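Side-chain contact in 26S proteasome regulatory subunit rpn10 (Schizosaccharomyces pombe, PDB 2X5N), which binds K48-linked polyubiquitin and protects ubiquitin chains from disassembly by deubiquitinating enzymes, thereby promoting protein degradation: residues R100-K103 with I104-Q107. Sequence-based numbering, arbitrary orientation. Where two conformers were deposited one is given.
Sequences RENK and IQRQ. With SO4 (sulfate ion), chain B.
Gln105 O is gripped twice by the guanidinium of Arg100. Arg100 NE gives the main bond to Gln105 O at 2.9 Å; the oxygen lies out of the guanidinium plane. Arg100 NH2 adds a weak bond. NH2 also makes a weak bond to Lys103 O, and NH1 bonds Leu97 O. CG of Arg100 sits between the backbone N and the carbonyl carbon (chi1 75°), and the chain then runs extended to NE. Together these bring the guanidinium to Gln105 O. There it is sandwiched. Lys103 CG lies over one face, and Gln107 stacks on the opposite face, its amide 11° from parallel, with CD 3.5 Å from Arg100 NH1. Lys103 then bends at its end, and NZ reaches Arg100 O at 2.8 Å. Replacing Arg100 by alanine would take away both donors to Gln105 O and would probably leave the Gln107 amide without its stacking partner. Asn102 to Gln105 form a type I beta turn, closed by Gln105 N to Asn102 O at 3.2 Å. Asn102 OD1 accepts from Ile104 N at 3.1 Å, making an Asx turn. A water links Asn102 N to Gln105 OE1. On the surface of the VWA domain, the turn lies in the loop that joins helix 86-98 to strand 106-113, whose start pairs with strands 3-9 and 136-143.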
ATOM      1  N   ARG A 100      -2.494   1.915 -16.929  1.00  8.31           N
ATOM      2  CA  ARG A 100      -3.901   2.200 -16.660  1.00  6.97           C
ATOM      3  C   ARG A 100      -4.580   2.626 -17.947  1.00  7.11           C
ATOM      4  O   ARG A 100      -4.038   3.418 -18.719  1.00  7.30           O
ATOM      5  CB  ARG A 100      -4.046   3.265 -15.565  1.00  6.20           C
ATOM      6  CG  ARG A 100      -3.737   4.695 -15.978  1.00  5.47           C
ATOM      7  CD  ARG A 100      -3.538   5.566 -14.730  1.00  6.53           C
ATOM      8  NE  ARG A 100      -3.320   6.967 -15.076  1.00  6.48           N
ATOM      9  CZ  ARG A 100      -2.193   7.446 -15.582  1.00  7.25           C
ATOM     10  NH1 ARG A 100      -1.148   6.647 -15.748  1.00  7.55           N
ATOM     11  NH2 ARG A 100      -2.106   8.728 -15.902  1.00  8.31           N
ATOM     12  N   GLU A 101      -5.766   2.100 -18.199  0.52  6.43           N
ATOM     13  CA  GLU A 101      -6.443   2.412 -19.438  0.52  6.35           C
ATOM     14  C   GLU A 101      -6.902   3.865 -19.437  0.52  5.37           C
ATOM     15  O   GLU A 101      -6.662   4.589 -20.403  0.52  6.95           O
ATOM     16  CB  GLU A 101      -7.624   1.472 -19.649  0.52  8.70           C
ATOM     17  CG  GLU A 101      -8.558   1.885 -20.762  0.52 18.00           C
ATOM     18  CD  GLU A 101      -7.867   2.027 -22.094  0.52 22.96           C
ATOM     19  OE1 GLU A 101      -8.175   3.006 -22.816  0.52 23.12           O
ATOM     20  OE2 GLU A 101      -7.023   1.163 -22.424  0.52 25.18           O
ATOM     21  N   ASN A 102      -7.533   4.295 -18.343  1.00  6.87           N
ATOM     22  CA  ASN A 102      -8.039   5.663 -18.237  1.00  7.06           C
ATOM     23  C   ASN A 102      -6.954   6.567 -17.675  1.00  5.82           C
ATOM     24  O   ASN A 102      -6.742   6.627 -16.454  1.00  6.45           O
ATOM     25  CB  ASN A 102      -9.294   5.684 -17.359  1.00  7.49           C
ATOM     26  CG  ASN A 102      -9.858   7.074 -17.174  1.00  8.27           C
ATOM     27  OD1 ASN A 102      -9.345   8.045 -17.733  1.00  7.90           O
ATOM     28  ND2 ASN A 102     -10.904   7.190 -16.361  1.00 10.63           N
ATOM     29  N   LYS A 103      -6.246   7.249 -18.565  1.00  5.36           N
ATOM     30  CA  LYS A 103      -5.093   8.016 -18.141  1.00  6.41           C
ATOM     31  C   LYS A 103      -5.434   9.361 -17.521  1.00  5.96           C
ATOM     32  O   LYS A 103      -4.554  10.058 -17.030  1.00  6.56           O
ATOM     33  CB  LYS A 103      -4.087   8.100 -19.279  1.00  8.62           C
ATOM     34  CG  LYS A 103      -3.450   6.711 -19.465  1.00 14.31           C
ATOM     35  CD  LYS A 103      -2.451   6.617 -20.574  1.00 16.89           C
ATOM     36  CE  LYS A 103      -1.838   5.209 -20.628  1.00 13.33           C
ATOM     37  NZ  LYS A 103      -2.854   4.272 -21.068  1.00 15.91           N
ATOM     38  N   ILE A 104      -6.718   9.716 -17.492  1.00  5.30           N
ATOM     39  CA  ILE A 104      -7.136  10.881 -16.715  1.00  5.88           C
ATOM     40  C   ILE A 104      -6.969  10.602 -15.225  1.00  4.95           C
ATOM     41  O   ILE A 104      -6.768  11.522 -14.443  1.00  6.69           O
ATOM     42  CB  ILE A 104      -8.595  11.334 -16.987  1.00  5.12           C
ATOM     43  CG1 ILE A 104      -8.868  11.447 -18.491  1.00  6.16           C
ATOM     44  CG2 ILE A 104      -8.854  12.675 -16.295  1.00  6.64           C
ATOM     45  CD1 ILE A 104     -10.246  11.964 -18.837  1.00  8.76           C
ATOM     46  N   GLN A 105      -7.039   9.337 -14.836  1.00  5.43           N
ATOM     47  CA  GLN A 105      -6.808   9.002 -13.435  1.00  5.31           C
ATOM     48  C   GLN A 105      -5.440   9.464 -12.947  1.00  5.04           C
ATOM     49  O   GLN A 105      -4.426   9.196 -13.570  1.00  5.35           O
ATOM     50  CB  GLN A 105      -6.890   7.483 -13.257  1.00  4.72           C
ATOM     51  CG  GLN A 105      -8.277   6.866 -13.301  1.00  6.72           C
ATOM     52  CD  GLN A 105      -8.179   5.374 -13.251  1.00  6.26           C
ATOM     53  OE1 GLN A 105      -7.524   4.750 -14.089  1.00  9.13           O
ATOM     54  NE2 GLN A 105      -8.693   4.804 -12.189  1.00  9.30           N
ATOM     55  N   ARG A 106      -5.445  10.117 -11.793  1.00  4.94           N
ATOM     56  CA  ARG A 106      -4.239  10.362 -11.034  1.00  4.80           C
ATOM     57  C   ARG A 106      -3.636   9.036 -10.604  1.00  4.60           C
ATOM     58  O   ARG A 106      -4.300   8.002 -10.647  1.00  5.29           O
ATOM     59  CB  ARG A 106      -4.568  11.200  -9.800  1.00  5.12           C
ATOM     60  CG  ARG A 106      -5.225  12.556 -10.096  1.00  6.42           C
ATOM     61  CD  ARG A 106      -5.879  13.091  -8.843  1.00  9.90           C
ATOM     62  NE  ARG A 106      -6.666  14.316  -9.018  1.00 10.06           N
ATOM     63  CZ  ARG A 106      -6.163  15.541  -8.962  1.00 12.31           C
ATOM     64  NH1 ARG A 106      -4.858  15.718  -8.795  1.00 15.43           N
ATOM     65  NH2 ARG A 106      -6.961  16.591  -9.099  1.00 12.13           N
ATOM     66  N   GLN A 107      -2.383   9.069 -10.171  1.00  4.88           N
ATOM     67  CA  GLN A 107      -1.668   7.852  -9.816  1.00  5.18           C
ATOM     68  C   GLN A 107      -1.332   7.823  -8.335  1.00  3.81           C
ATOM     69  O   GLN A 107      -0.794   8.788  -7.789  1.00  5.75           O
ATOM     70  CB  GLN A 107      -0.393   7.742 -10.635  1.00  6.12           C
ATOM     71  CG  GLN A 107      -0.629   7.754 -12.160  1.00  6.02           C
ATOM     72  CD  GLN A 107       0.678   7.615 -12.907  1.00  9.34           C
ATOM     73  OE1 GLN A 107       1.249   6.546 -12.932  1.00 12.11           O
ATOM     74  NE2 GLN A 107       1.165   8.693 -13.486  1.00 11.76           N
TER
HETATM   75  S   SO4 B1194     -10.489  15.066  -9.464  0.85  9.24           S
HETATM   76  O1  SO4 B1194      -9.787  16.237  -8.939  0.92 13.73           O
HETATM   77  O2  SO4 B1194     -11.579  14.685  -8.546  0.74  9.75           O
HETATM   78  O3  SO4 B1194     -11.041  15.443 -10.757  0.80 11.17           O
HETATM   79  O4  SO4 B1194      -9.520  14.022  -9.626  1.00  9.17           O
HETATM   80  O   HOH W   1      -7.793   2.536 -15.818  1.00 13.47           O